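Local coordinates for protein biphenyl 2,3-Dioxygenase Beta Subunit (Sphingobium yanoikuyae, PDB 2GBW) that probably serves as the smaller, beta subunit of a ring-hydroxylating dioxygenase, an enzyme type that adds both atoms of dioxygen to an aromatic ring such as that of biphenyl, at residues D43-P49 with V153-L158; H19-E23 with R140-L144; R81-L85 with L170-C174. All coordinates share one frame; numbering follows the deposited sequence.

The three contacts converge on the C-terminal residue Cys174. Contacts 1 and 2 have centres about 11 Å apart and share the sheet, in which strands 150-160 and 132-147 are neighbours; Arg156 NE of contact 1 forms a salt bridge with Asp142 OD1 of contact 2 at 2.8 Å. Contact 3 brings the tail to both: Cys174 OXT forms salt bridges with Arg156 NH1 and, at 2.7 Å, with Arg140 NH1, and Cys174 N probably bonds Tyr46 OH. Its centre is about 14 Å from that of contact 1 and about 17 Å from that of contact 2. His19 of contact 2 and His45 of contact 1 belong to separate zinc sites, neither occupied in this chain.

Contact 1. Residues D43-P49 with V153-L158; sequences DIHYWMP and VFRRKL
Asp43 lays its carboxylate beside Phe154, OD2 lying 3.6 Å from Phe154 CB, with carboxylate and ring planes only 11° apart. OD2 reaches Arg155 NH2 through a water, but Arg145 is its stronger partner. Ile44 CD1 packs on Val153 CG1. His45 N donates to Phe154 O at 3.2 Å, while Arg155 NH1 grips that oxygen at 2.8 Å from the opposite face of the carbonyl plane; Phe154 and Arg155 form a classic beta bulge facing Lys143. From here strands 44-49 and 150-160 pair in parallel within the mixed sheet: Arg156 N bonds His45 O, Trp47 N bonds Arg156 O, and Leu158 N bonds Trp47 O. Tyr46 lies alongside Arg156, its CE2 3.7 Å from Arg156 CD; its hydroxyl, bonded to Cys174 N, meets Leu158 CD1. Beside Trp47, Lys157 has CG anti to the backbone N (chi1 -171°) and an extended chain, setting CE over the indole, 4.0 Å from the six-membered ring centroid. Shortened to alanine, this position would probably lose the lysine's part of that cover, leaving Pro49 alone among the two segments on this face and the indole freer to turn. Met48 CE touches Leu158 CD1, and a water joins Pro49 O to Leu158 O. Lysine methylenes and indole thus shield each other, the ammonium staying at the ring, while on the opposite sheet face Arg156 is buried and salt-bridged to Asp142, Glu23 and the Cys174 carboxylate.

Contact 2. Residues H19-E23 with R140-L144; sequences HYRAE and REDKL
Tyr20 meets Arg140 face to face: Arg140 NH2 sits 3.1 Å above the ring plane, over its centre, and the guanidinium lies nearly flat on the ring, planes 28° apart, in a cation-pi stack. Asp142, two residues further along the same strand, meets the ring edge, its OD2 accepting a very short hydrogen bond, 2.5 Å, from Tyr20 OH; a water donates to the same hydroxyl. Arg140 reaches the ring because its chain, extended at first, bends at chi3 (65°). On the helix one turn on, Glu23 OE1 forms a salt bridge with Arg140 NH1 at 3.3 Å, and a second water ties Glu23 OE1 and Tyr20 O to Arg140 NH2. Outer groups position this shell: Cys174 OXT salt-bridges Arg140 NH1, Ser120 OG takes up Arg140 NE, Arg156 holds Asp142 OD1, and Arg156 and Trp35 hold Glu23 OE2. The positive charge over the ring probably polarises the phenol O-H and strengthens its short bond to Asp142. The axes of 19-23 and 140-144 pass 13.6 Å apart at 111°, so long side chains make the connection, a buried salt-bridge network between helix and curved sheet in the NTF2-like fold.

Contact 3. Residues R81-L85 with L170-C174; sequences RVERL and LYFFC
Tyr171, the centre of an inverse gamma turn in the C-terminal tail, is wedged against the last turn of helix 75-84 between two arginines. This is the tight part of the contact. Arg84 runs straight out, CG anti to the backbone N (chi1 180°), and sets NH1 3.2 Å above the centre of the Tyr171 ring; its CZ lies 4.1 Å from the ring centroid, a cation-pi contact with the two planes inclined at 52°. Arg81 instead presents the edge of its guanidinium, with NH1 3.5 Å from Tyr171 CE2. Both arginines are also engaged outside the segments: Arg81 NE with Asp73, and Arg84 NH2 with an acidic side chain of another protein, which places this part of the contact at an interface of the assembly. Packing is looser toward partly exposed Leu85, whose CG comes no nearer than 4.1 Å to Tyr171 CE1 and whose CD1 lies 4.2 Å from Phe173 CE2. Phe173 is held more closely where Val82 CG2 approaches its CZ at 3.5 Å, the side chains crossing at about a right angle. The ring of Tyr171 is anchored at its far end by the hydroxyl, which donates to Arg81 O at 2.7 Å, tilted 15° from the carbonyl plane.

Contact 1. Residues D43-P49 with V153-L158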
loop_
_atom_site.group_PDB
_atom_site.type_symbol
_atom_site.label_atom_id
_atom_site.label_comp_id
_atom_site.label_asym_id
_atom_site.label_seq_id
_atom_site.Cartn_x
_atom_site.Cartn_y
_atom_site.Cartn_z
ATOM N N ASP B 43 33.115 -13.464 21.910
ATOM C CA ASP B 43 33.920 -12.753 20.906
ATOM C C ASP B 43 33.114 -12.348 19.672
ATOM O O ASP B 43 33.677 -12.085 18.605
ATOM C CB ASP B 43 35.117 -13.622 20.485
ATOM C CG ASP B 43 34.720 -14.990 19.951
ATOM O OD1 ASP B 43 33.939 -15.697 20.641
ATOM O OD2 ASP B 43 35.269 -15.393 18.875
ATOM N N ILE B 44 31.799 -12.270 19.842
ATOM C CA ILE B 44 30.860 -11.927 18.787
ATOM C C ILE B 44 31.201 -10.599 18.118
ATOM O O ILE B 44 31.637 -9.677 18.769
ATOM C CB ILE B 44 29.371 -11.868 19.348
ATOM C CG1 ILE B 44 28.362 -11.603 18.234
ATOM C CG2 ILE B 44 29.187 -10.839 20.458
ATOM C CD1 ILE B 44 28.318 -12.619 17.173
ATOM N N HIS B 45 31.025 -10.544 16.808
ATOM C CA HIS B 45 30.853 -9.278 16.087
ATOM C C HIS B 45 29.552 -9.415 15.355
ATOM O O HIS B 45 29.398 -10.300 14.537
ATOM C CB HIS B 45 31.993 -9.021 15.111
ATOM C CG HIS B 45 31.879 -7.711 14.388
ATOM N ND1 HIS B 45 32.162 -7.581 13.044
ATOM C CD2 HIS B 45 31.462 -6.503 14.810
ATOM C CE1 HIS B 45 31.944 -6.329 12.680
ATOM N NE2 HIS B 45 31.503 -5.658 13.728
ATOM N N TYR B 46 28.629 -8.494 15.644
ATOM C CA TYR B 46 27.294 -8.508 15.122
ATOM C C TYR B 46 27.192 -7.254 14.267
ATOM O O TYR B 46 27.293 -6.147 14.784
ATOM C CB TYR B 46 26.349 -8.478 16.308
ATOM C CG TYR B 46 24.907 -8.649 15.994
ATOM C CD1 TYR B 46 24.204 -7.599 15.438
ATOM C CD2 TYR B 46 24.226 -9.852 16.253
ATOM C CE1 TYR B 46 22.873 -7.697 15.181
ATOM C CE2 TYR B 46 22.853 -9.969 15.957
ATOM C CZ TYR B 46 22.200 -8.887 15.435
ATOM O OH TYR B 46 20.848 -8.938 15.131
ATOM N N TRP B 47 27.050 -7.439 12.954
ATOM C CA TRP B 47 27.324 -6.402 11.964
ATOM C C TRP B 47 26.251 -6.358 10.868
ATOM O O TRP B 47 25.963 -7.355 10.248
ATOM C CB TRP B 47 28.701 -6.647 11.386
ATOM C CG TRP B 47 29.163 -5.730 10.350
ATOM C CD1 TRP B 47 28.882 -4.408 10.234
ATOM C CD2 TRP B 47 29.999 -6.074 9.266
ATOM N NE1 TRP B 47 29.509 -3.898 9.122
ATOM C CE2 TRP B 47 30.223 -4.908 8.523
ATOM C CE3 TRP B 47 30.617 -7.276 8.868
ATOM C CZ2 TRP B 47 30.995 -4.903 7.368
ATOM C CZ3 TRP B 47 31.390 -7.271 7.712
ATOM C CH2 TRP B 47 31.562 -6.077 6.985
ATOM N N MET B 48 25.660 -5.179 10.695
ATOM C CA MET B 48 24.655 -4.890 9.645
ATOM C C MET B 48 25.093 -3.637 8.852
ATOM O O MET B 48 24.762 -2.509 9.212
ATOM C CB MET B 48 23.257 -4.687 10.234
ATOM C CG MET B 48 22.094 -4.460 9.170
ATOM S SD MET B 48 20.521 -4.067 9.964
ATOM C CE MET B 48 20.123 -5.733 10.639
ATOM N N PRO B 49 25.870 -3.831 7.777
ATOM C CA PRO B 49 26.448 -2.702 7.017
ATOM C C PRO B 49 25.421 -1.928 6.313
ATOM O O PRO B 49 24.356 -2.450 6.019
ATOM C CB PRO B 49 27.354 -3.363 5.983
ATOM C CG PRO B 49 27.302 -4.776 6.237
ATOM C CD PRO B 49 26.359 -5.131 7.305
ATOM N N VAL B 153 27.072 -18.346 17.996
ATOM C CA VAL B 153 27.537 -17.535 16.878
ATOM C C VAL B 153 28.657 -16.611 17.379
ATOM O O VAL B 153 28.555 -16.023 18.472
ATOM C CB VAL B 153 26.363 -16.781 16.208
ATOM C CG1 VAL B 153 25.651 -15.811 17.203
ATOM C CG2 VAL B 153 26.825 -15.975 14.949
ATOM N N PHE B 154 29.737 -16.516 16.608
ATOM C CA PHE B 154 30.815 -15.593 16.916
ATOM C C PHE B 154 31.011 -14.564 15.816
ATOM O O PHE B 154 31.683 -13.561 16.026
ATOM C CB PHE B 154 32.123 -16.303 17.337
ATOM C CG PHE B 154 32.836 -17.081 16.225
ATOM C CD1 PHE B 154 32.468 -18.383 15.934
ATOM C CD2 PHE B 154 33.858 -16.494 15.477
ATOM C CE1 PHE B 154 33.097 -19.105 14.925
ATOM C CE2 PHE B 154 34.518 -17.249 14.441
ATOM C CZ PHE B 154 34.103 -18.533 14.183
ATOM N N ARG B 155 30.371 -14.738 14.659
ATOM C CA ARG B 155 30.327 -13.638 13.680
ATOM C C ARG B 155 28.984 -13.679 13.015
ATOM O O ARG B 155 28.529 -14.750 12.653
ATOM C CB ARG B 155 31.409 -13.820 12.599
ATOM C CG ARG B 155 32.874 -13.776 13.106
ATOM C CD ARG B 155 33.208 -12.321 13.377
ATOM N NE ARG B 155 34.598 -12.061 13.755
ATOM C CZ ARG B 155 35.143 -12.339 14.935
ATOM N NH1 ARG B 155 34.441 -12.925 15.901
ATOM N NH2 ARG B 155 36.435 -12.065 15.131
ATOM N N ARG B 156 28.316 -12.527 12.929
ATOM C CA ARG B 156 27.007 -12.440 12.277
ATOM C C ARG B 156 27.000 -11.219 11.425
ATOM O O ARG B 156 27.161 -10.100 11.925
ATOM C CB ARG B 156 25.870 -12.416 13.285
ATOM C CG ARG B 156 24.449 -12.146 12.673
ATOM C CD ARG B 156 23.391 -12.714 13.585
ATOM N NE ARG B 156 23.332 -14.156 13.569
ATOM C CZ ARG B 156 22.663 -14.888 14.460
ATOM N NH1 ARG B 156 21.984 -14.276 15.436
ATOM N NH2 ARG B 156 22.686 -16.223 14.382
ATOM N N LYS B 157 26.829 -11.432 10.128
ATOM C CA LYS B 157 26.679 -10.332 9.186
ATOM C C LYS B 157 25.293 -10.394 8.600
ATOM O O LYS B 157 24.898 -11.467 8.124
ATOM C CB LYS B 157 27.743 -10.410 8.087
ATOM C CG LYS B 157 27.788 -9.180 7.180
ATOM C CD LYS B 157 28.946 -9.353 6.195
ATOM C CE LYS B 157 29.036 -8.179 5.231
ATOM N NZ LYS B 157 30.172 -8.500 4.319
ATOM N N LEU B 158 24.578 -9.249 8.630
ATOM C CA LEU B 158 23.180 -9.129 8.193
ATOM C C LEU B 158 23.121 -8.171 7.032
ATOM O O LEU B 158 23.540 -6.991 7.150
ATOM C CB LEU B 158 22.276 -8.618 9.327
ATOM C CG LEU B 158 22.216 -9.543 10.578
ATOM C CD1 LEU B 158 21.619 -8.879 11.828
ATOM C CD2 LEU B 158 21.491 -10.873 10.218
HETATM O O HOH W 1 36.957 -13.980 17.476
HETATM O O HOH W 2 23.047 -4.770 5.737
#

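Contact 2. Residues H19-E23 with R140-L144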
loop_
_atom_site.group_PDB
_atom_site.type_symbol
_atom_site.label_atom_id
_atom_site.label_comp_id
_atom_site.label_asym_id
_atom_site.label_seq_id
_atom_site.Cartn_x
_atom_site.Cartn_y
_atom_site.Cartn_z
ATOM N N HIS B 19 19.179 -25.412 16.056
ATOM C CA HIS B 19 19.744 -24.246 16.709
ATOM C C HIS B 19 19.064 -22.926 16.259
ATOM O O HIS B 19 18.658 -22.135 17.100
ATOM C CB HIS B 19 21.257 -24.149 16.424
ATOM C CG HIS B 19 21.882 -22.872 16.891
ATOM N ND1 HIS B 19 22.357 -22.707 18.178
ATOM C CD2 HIS B 19 22.057 -21.677 16.265
ATOM C CE1 HIS B 19 22.808 -21.473 18.311
ATOM N NE2 HIS B 19 22.656 -20.838 17.165
ATOM N N TYR B 20 18.965 -22.727 14.953
ATOM C CA TYR B 20 18.306 -21.549 14.406
ATOM C C TYR B 20 16.824 -21.468 14.793
ATOM O O TYR B 20 16.332 -20.389 15.099
ATOM C CB TYR B 20 18.472 -21.496 12.889
ATOM C CG TYR B 20 19.781 -20.915 12.390
ATOM C CD1 TYR B 20 20.620 -20.195 13.223
ATOM C CD2 TYR B 20 20.169 -21.083 11.074
ATOM C CE1 TYR B 20 21.810 -19.662 12.751
ATOM C CE2 TYR B 20 21.344 -20.553 10.602
ATOM C CZ TYR B 20 22.165 -19.848 11.443
ATOM O OH TYR B 20 23.339 -19.327 10.963
ATOM N N ARG B 21 16.113 -22.595 14.790
ATOM C CA ARG B 21 14.679 -22.605 15.209
ATOM C C ARG B 21 14.534 -22.208 16.665
ATOM O O ARG B 21 13.647 -21.424 17.012
ATOM C CB ARG B 21 14.059 -23.990 14.935
ATOM C CG ARG B 21 13.772 -24.249 13.459
ATOM C CD ARG B 21 12.959 -25.562 13.244
ATOM N NE ARG B 21 13.634 -26.784 13.633
ATOM C CZ ARG B 21 14.264 -27.608 12.798
ATOM N NH1 ARG B 21 14.339 -27.333 11.509
ATOM N NH2 ARG B 21 14.826 -28.718 13.248
ATOM N N ALA B 22 15.470 -22.669 17.511
ATOM C CA ALA B 22 15.444 -22.307 18.947
ATOM C C ALA B 22 15.745 -20.838 19.147
ATOM O O ALA B 22 15.126 -20.181 20.019
ATOM C CB ALA B 22 16.380 -23.263 19.803
ATOM N N GLU B 23 16.671 -20.335 18.343
ATOM C CA GLU B 23 17.018 -18.925 18.336
ATOM C C GLU B 23 15.799 -18.067 18.012
ATOM O O GLU B 23 15.448 -17.170 18.758
ATOM C CB GLU B 23 18.128 -18.673 17.322
ATOM C CG GLU B 23 18.589 -17.244 17.239
ATOM C CD GLU B 23 19.885 -17.098 16.481
ATOM O OE1 GLU B 23 19.933 -17.509 15.312
ATOM O OE2 GLU B 23 20.853 -16.583 17.054
ATOM N N ARG B 140 21.730 -13.575 5.863
ATOM C CA ARG B 140 22.505 -13.694 7.056
ATOM C C ARG B 140 23.730 -14.570 6.723
ATOM O O ARG B 140 23.609 -15.613 6.081
ATOM C CB ARG B 140 21.674 -14.323 8.168
ATOM C CG ARG B 140 22.489 -14.575 9.429
ATOM C CD ARG B 140 21.622 -14.885 10.628
ATOM N NE ARG B 140 20.904 -16.150 10.459
ATOM C CZ ARG B 140 20.011 -16.631 11.311
ATOM N NH1 ARG B 140 19.743 -15.992 12.422
ATOM N NH2 ARG B 140 19.411 -17.796 11.058
ATOM N N GLU B 141 24.902 -14.116 7.150
ATOM C CA GLU B 141 26.152 -14.834 6.958
ATOM C C GLU B 141 26.756 -14.973 8.362
ATOM O O GLU B 141 27.185 -13.969 8.936
ATOM C CB GLU B 141 27.074 -14.090 5.988
ATOM C CG GLU B 141 26.475 -13.942 4.593
ATOM C CD GLU B 141 27.259 -13.045 3.638
ATOM O OE1 GLU B 141 28.307 -12.453 4.011
ATOM O OE2 GLU B 141 26.795 -12.953 2.467
ATOM N N ASP B 142 26.725 -16.201 8.914
ATOM C CA ASP B 142 27.260 -16.512 10.278
ATOM C C ASP B 142 28.523 -17.333 10.191
ATOM O O ASP B 142 28.683 -18.139 9.268
ATOM C CB ASP B 142 26.259 -17.343 11.106
ATOM C CG ASP B 142 25.038 -16.563 11.603
ATOM O OD1 ASP B 142 25.033 -15.303 11.606
ATOM O OD2 ASP B 142 24.073 -17.255 12.061
ATOM N N LYS B 143 29.385 -17.171 11.199
ATOM C CA LYS B 143 30.368 -18.163 11.600
ATOM C C LYS B 143 29.894 -18.663 12.947
ATOM O O LYS B 143 29.677 -17.858 13.874
ATOM C CB LYS B 143 31.746 -17.562 11.780
ATOM C CG LYS B 143 32.349 -16.866 10.540
ATOM C CD LYS B 143 33.857 -17.147 10.432
ATOM C CE LYS B 143 34.156 -18.583 9.959
ATOM N NZ LYS B 143 35.469 -19.176 10.401
ATOM N N LEU B 144 29.690 -19.967 13.052
ATOM C CA LEU B 144 29.303 -20.613 14.306
ATOM C C LEU B 144 30.406 -21.529 14.784
ATOM O O LEU B 144 31.188 -22.050 13.978
ATOM C CB LEU B 144 28.087 -21.493 14.089
ATOM C CG LEU B 144 26.801 -20.924 13.475
ATOM C CD1 LEU B 144 25.808 -22.053 13.440
ATOM C CD2 LEU B 144 26.203 -19.757 14.253
HETATM O O HOH W 3 23.000 -17.982 8.534
HETATM O O HOH W 4 17.877 -18.130 13.765
#

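Contact 3. Residues R81-L85 with L170-C174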
loop_
_atom_site.group_PDB
_atom_site.type_symbol
_atom_site.label_atom_id
_atom_site.label_comp_id
_atom_site.label_asym_id
_atom_site.label_seq_id
_atom_site.Cartn_x
_atom_site.Cartn_y
_atom_site.Cartn_z
ATOM N N ARG B 81 22.169 -3.396 24.166
ATOM C CA ARG B 81 20.961 -3.419 23.350
ATOM C C ARG B 81 19.876 -4.308 23.947
ATOM O O ARG B 81 18.736 -3.960 23.923
ATOM C CB ARG B 81 21.297 -3.896 21.948
ATOM C CG ARG B 81 21.961 -2.805 21.082
ATOM C CD ARG B 81 22.315 -3.388 19.735
ATOM N NE ARG B 81 22.750 -2.396 18.738
ATOM C CZ ARG B 81 21.933 -1.496 18.171
ATOM N NH1 ARG B 81 20.664 -1.472 18.474
ATOM N NH2 ARG B 81 22.405 -0.647 17.268
ATOM N N VAL B 82 20.252 -5.496 24.417
ATOM C CA VAL B 82 19.286 -6.449 25.003
ATOM C C VAL B 82 18.522 -5.883 26.217
ATOM O O VAL B 82 17.319 -6.064 26.322
ATOM C CB VAL B 82 19.953 -7.804 25.300
ATOM C CG1 VAL B 82 19.225 -8.569 26.415
ATOM C CG2 VAL B 82 20.043 -8.602 23.964
ATOM N N GLU B 83 19.201 -5.153 27.091
ATOM C CA GLU B 83 18.533 -4.556 28.268
ATOM C C GLU B 83 17.500 -3.466 27.980
ATOM O O GLU B 83 16.496 -3.370 28.687
ATOM C CB GLU B 83 19.552 -4.066 29.276
ATOM C CG GLU B 83 20.485 -5.177 29.768
ATOM C CD GLU B 83 19.757 -6.369 30.449
ATOM O OE1 GLU B 83 18.588 -6.206 30.876
ATOM O OE2 GLU B 83 20.361 -7.470 30.559
ATOM N N ARG B 84 17.696 -2.661 26.947
ATOM C CA ARG B 84 16.657 -1.705 26.558
ATOM C C ARG B 84 15.299 -2.398 26.581
ATOM O O ARG B 84 14.288 -1.798 26.961
ATOM C CB ARG B 84 16.901 -1.142 25.156
ATOM C CG ARG B 84 15.831 -0.121 24.685
ATOM C CD ARG B 84 16.118 0.413 23.297
ATOM N NE ARG B 84 14.967 1.167 22.785
ATOM C CZ ARG B 84 14.002 0.692 21.994
ATOM N NH1 ARG B 84 14.017 -0.559 21.560
ATOM N NH2 ARG B 84 12.989 1.480 21.621
ATOM N N LEU B 85 15.265 -3.679 26.215
ATOM C CA LEU B 85 13.995 -4.376 26.214
ATOM C C LEU B 85 13.639 -4.958 27.612
ATOM O O LEU B 85 12.585 -5.571 27.753
ATOM C CB LEU B 85 13.966 -5.424 25.103
ATOM C CG LEU B 85 14.367 -4.935 23.703
ATOM C CD1 LEU B 85 14.912 -6.100 22.870
ATOM C CD2 LEU B 85 13.204 -4.226 22.984
ATOM N N LEU B 170 14.768 -0.583 13.128
ATOM C CA LEU B 170 15.300 -1.933 12.900
ATOM C C LEU B 170 15.761 -2.524 14.205
ATOM O O LEU B 170 16.779 -3.271 14.244
ATOM C CB LEU B 170 16.473 -1.891 11.871
ATOM C CG LEU B 170 16.136 -1.652 10.411
ATOM C CD1 LEU B 170 17.386 -1.289 9.553
ATOM C CD2 LEU B 170 15.490 -2.885 9.797
ATOM N N TYR B 171 14.984 -2.231 15.262
ATOM C CA TYR B 171 15.268 -2.685 16.619
ATOM C C TYR B 171 14.688 -4.094 16.838
ATOM O O TYR B 171 13.765 -4.307 17.651
ATOM C CB TYR B 171 14.785 -1.677 17.718
ATOM C CG TYR B 171 15.705 -1.705 18.916
ATOM C CD1 TYR B 171 15.661 -2.751 19.841
ATOM C CD2 TYR B 171 16.729 -0.790 19.046
ATOM C CE1 TYR B 171 16.552 -2.811 20.919
ATOM C CE2 TYR B 171 17.599 -0.816 20.119
ATOM C CZ TYR B 171 17.546 -1.864 21.039
ATOM O OH TYR B 171 18.426 -1.923 22.111
ATOM N N PHE B 172 15.302 -5.045 16.138
ATOM C CA PHE B 172 15.081 -6.493 16.366
ATOM C C PHE B 172 16.350 -7.215 16.031
ATOM O O PHE B 172 17.152 -6.744 15.247
ATOM C CB PHE B 172 13.925 -7.004 15.537
ATOM C CG PHE B 172 14.060 -6.768 14.081
ATOM C CD1 PHE B 172 14.751 -7.670 13.278
ATOM C CD2 PHE B 172 13.515 -5.609 13.504
ATOM C CE1 PHE B 172 14.866 -7.444 11.909
ATOM C CE2 PHE B 172 13.615 -5.356 12.151
ATOM C CZ PHE B 172 14.275 -6.240 11.345
ATOM N N PHE B 173 16.539 -8.376 16.638
ATOM C CA PHE B 173 17.714 -9.183 16.357
ATOM C C PHE B 173 17.457 -10.210 15.266
ATOM O O PHE B 173 16.335 -10.635 15.047
ATOM C CB PHE B 173 18.191 -9.894 17.615
ATOM C CG PHE B 173 18.554 -8.977 18.734
ATOM C CD1 PHE B 173 19.694 -8.213 18.677
ATOM C CD2 PHE B 173 17.757 -8.888 19.851
ATOM C CE1 PHE B 173 20.029 -7.372 19.704
ATOM C CE2 PHE B 173 18.096 -8.042 20.880
ATOM C CZ PHE B 173 19.233 -7.291 20.799
ATOM N N CYS B 174 18.527 -10.608 14.592
ATOM C CA CYS B 174 18.509 -11.739 13.674
ATOM C C CYS B 174 19.730 -12.608 13.945
ATOM O O CYS B 174 20.469 -12.343 14.882
ATOM C CB CYS B 174 18.550 -11.241 12.231
ATOM S SG CYS B 174 17.193 -10.188 11.770
ATOM O OXT CYS B 174 20.054 -13.371 13.184
#